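Local coordinates for protein amine oxidase (Emericella nidulans, PDB 3PGB) that probably oxidises primary amines, using a bound copper ion and a topaquinone cofactor formed from one of its own tyrosines, at residues 486-491 and 536-541. Numbering follows the deposited sequence.
Sequences YMFSYN and LNFKAD. With CA (calcium ion), chain F.
Leu-536 reaches across to Phe-488 with one methyl, its CD2 lying 3.7 Å from Phe-488 CE2, at the ring edge and near the ring plane. The same methyl sits over one face of the Tyr-486 ring, 4.2 Å from its CD1, and so fills the angle between two aromatic side chains two residues apart. With CG anti to the carbonyl carbon (chi1 -62°), the Leu-536 side chain carries CD2 to both rings.

Aromatic contacts continue the row. Phe-538 presents its edge: Phe-488 CD2 lies 3.9 Å from Phe-538 CZ, in the plane of the Phe-538 ring, whereas CZ meets the Phe-488 ring obliquely. Tyr-490 also meets this edge, its OH lying 3.5 Å from Phe-538 CE2. Neither approach is a face-to-face stack.

The axes of 486-491 and 536-541 approach to 12.2 Å, with their N-to-C directions 25° apart, a side-chain-mediated separation consistent with facing layers of the beta-sandwich of copper amine oxidases. Val-500 and Val-502 of the adjoining strand 498-504 line the same interior.

Metal coordination lies at the end of 536-541, where Asp-541 OD1 binds calcium at 2.4 Å; Asp-543, Asp-687 and the carbonyls of Phe-542 and Leu-688 also contribute.

The chemistry across the layers is thus essentially apolar, joining a strand that carries the calcium ligand Asp-541 to one whose Tyr-486 neighbours the copper ligand His-534 and the predicted proton acceptor Asp-403.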
loop_
_atom_site.group_PDB
_atom_site.type_symbol
_atom_site.label_atom_id
_atom_site.label_comp_id
_atom_site.label_asym_id
_atom_site.label_seq_id
_atom_site.Cartn_x
_atom_site.Cartn_y
_atom_site.Cartn_z
ATOM N N TYR A 486 -8.216 -1.704 -16.209
ATOM C CA TYR A 486 -8.334 -1.110 -14.892
ATOM C C TYR A 486 -9.158 -2.025 -14.012
ATOM O O TYR A 486 -10.285 -2.351 -14.360
ATOM C CB TYR A 486 -9.017 0.251 -14.979
ATOM C CG TYR A 486 -8.208 1.299 -15.699
ATOM C CD1 TYR A 486 -7.071 1.853 -15.111
ATOM C CD2 TYR A 486 -8.585 1.755 -16.960
ATOM C CE1 TYR A 486 -6.323 2.837 -15.768
ATOM C CE2 TYR A 486 -7.851 2.733 -17.625
ATOM C CZ TYR A 486 -6.719 3.271 -17.025
ATOM O OH TYR A 486 -5.986 4.240 -17.687
ATOM N N MET A 487 -8.598 -2.444 -12.880
ATOM C CA MET A 487 -9.334 -3.249 -11.910
ATOM C C MET A 487 -9.642 -2.383 -10.701
ATOM O O MET A 487 -8.732 -1.967 -9.993
ATOM C CB MET A 487 -8.517 -4.483 -11.497
ATOM C CG MET A 487 -9.140 -5.319 -10.366
ATOM S SD MET A 487 -8.114 -6.725 -9.856
ATOM C CE MET A 487 -8.654 -7.969 -11.037
ATOM N N PHE A 488 -10.925 -2.109 -10.477
ATOM C CA PHE A 488 -11.362 -1.281 -9.357
ATOM C C PHE A 488 -11.887 -2.154 -8.235
ATOM O O PHE A 488 -12.615 -3.104 -8.485
ATOM C CB PHE A 488 -12.469 -0.334 -9.794
ATOM C CG PHE A 488 -12.046 0.630 -10.849
ATOM C CD1 PHE A 488 -12.327 0.386 -12.181
ATOM C CD2 PHE A 488 -11.352 1.785 -10.510
ATOM C CE1 PHE A 488 -11.932 1.274 -13.159
ATOM C CE2 PHE A 488 -10.953 2.682 -11.486
ATOM C CZ PHE A 488 -11.243 2.424 -12.813
ATOM N N SER A 489 -11.543 -1.808 -6.998
ATOM C CA SER A 489 -11.972 -2.582 -5.839
ATOM C C SER A 489 -12.415 -1.665 -4.698
ATOM O O SER A 489 -11.724 -0.700 -4.374
ATOM C CB SER A 489 -10.834 -3.487 -5.368
ATOM O OG SER A 489 -10.352 -4.305 -6.421
ATOM N N TYR A 490 -13.571 -1.966 -4.102
ATOM C CA TYR A 490 -14.039 -1.266 -2.911
ATOM C C TYR A 490 -13.981 -2.211 -1.727
ATOM O O TYR A 490 -14.666 -3.224 -1.711
ATOM C CB TYR A 490 -15.460 -0.745 -3.103
ATOM C CG TYR A 490 -15.513 0.416 -4.058
ATOM C CD1 TYR A 490 -15.832 0.228 -5.402
ATOM C CD2 TYR A 490 -15.205 1.701 -3.626
ATOM C CE1 TYR A 490 -15.859 1.294 -6.284
ATOM C CE2 TYR A 490 -15.234 2.770 -4.500
ATOM C CZ TYR A 490 -15.558 2.560 -5.825
ATOM O OH TYR A 490 -15.586 3.630 -6.679
ATOM N N ASN A 491 -13.155 -1.870 -0.743
ATOM C CA ASN A 491 -12.914 -2.726 0.414
ATOM C C ASN A 491 -13.661 -2.218 1.636
ATOM O O ASN A 491 -13.770 -1.015 1.835
ATOM C CB ASN A 491 -11.421 -2.747 0.754
ATOM C CG ASN A 491 -10.591 -3.422 -0.304
ATOM O OD1 ASN A 491 -10.963 -4.481 -0.814
ATOM N ND2 ASN A 491 -9.454 -2.826 -0.637
ATOM N N LEU A 536 -6.958 9.157 -11.822
ATOM C CA LEU A 536 -8.352 8.738 -11.793
ATOM C C LEU A 536 -9.056 9.453 -10.656
ATOM O O LEU A 536 -8.656 9.319 -9.506
ATOM C CB LEU A 536 -8.455 7.221 -11.619
ATOM C CG LEU A 536 -7.838 6.389 -12.752
ATOM C CD1 LEU A 536 -6.393 6.042 -12.450
ATOM C CD2 LEU A 536 -8.643 5.120 -12.988
ATOM N N ASN A 537 -10.096 10.217 -10.986
ATOM C CA ASN A 537 -10.793 11.066 -10.006
ATOM C C ASN A 537 -11.980 10.344 -9.406
ATOM O O ASN A 537 -12.757 9.733 -10.129
ATOM C CB ASN A 537 -11.273 12.375 -10.647
ATOM C CG ASN A 537 -11.683 13.422 -9.612
ATOM O OD1 ASN A 537 -12.859 13.804 -9.513
ATOM N ND2 ASN A 537 -10.715 13.884 -8.831
ATOM N N PHE A 538 -12.120 10.439 -8.087
ATOM C CA PHE A 538 -13.219 9.806 -7.367
ATOM C C PHE A 538 -13.989 10.836 -6.559
ATOM O O PHE A 538 -13.385 11.684 -5.902
ATOM C CB PHE A 538 -12.681 8.727 -6.429
ATOM C CG PHE A 538 -12.268 7.462 -7.128
ATOM C CD1 PHE A 538 -10.999 7.334 -7.663
ATOM C CD2 PHE A 538 -13.142 6.398 -7.232
ATOM C CE1 PHE A 538 -10.613 6.164 -8.300
ATOM C CE2 PHE A 538 -12.765 5.226 -7.869
ATOM C CZ PHE A 538 -11.505 5.108 -8.403
ATOM N N LYS A 539 -15.319 10.757 -6.604
ATOM C CA LYS A 539 -16.178 11.616 -5.789
ATOM C C LYS A 539 -16.513 10.916 -4.472
ATOM O O LYS A 539 -17.060 9.813 -4.473
ATOM C CB LYS A 539 -17.458 11.949 -6.546
ATOM C CG LYS A 539 -18.370 12.949 -5.839
ATOM C CD LYS A 539 -19.658 13.139 -6.609
ATOM C CE LYS A 539 -20.553 14.173 -5.968
ATOM N NZ LYS A 539 -21.826 14.359 -6.737
ATOM N N ALA A 540 -16.174 11.561 -3.356
ATOM C CA ALA A 540 -16.457 11.041 -2.023
ATOM C C ALA A 540 -17.331 12.039 -1.259
ATOM O O ALA A 540 -16.828 12.962 -0.624
ATOM C CB ALA A 540 -15.157 10.774 -1.275
ATOM N N ASP A 541 -18.646 11.855 -1.335
ATOM C CA ASP A 541 -19.586 12.750 -0.667
ATOM C C ASP A 541 -19.825 12.296 0.767
ATOM O O ASP A 541 -20.886 11.754 1.085
ATOM C CB ASP A 541 -20.910 12.813 -1.444
ATOM C CG ASP A 541 -21.863 13.870 -0.906
ATOM O OD1 ASP A 541 -21.493 14.623 0.018
ATOM O OD2 ASP A 541 -23.002 13.942 -1.406
HETATM CA CA CA F . -21.239 15.857 2.024
HETATM O O HOH W 1 -20.396 16.899 4.161
#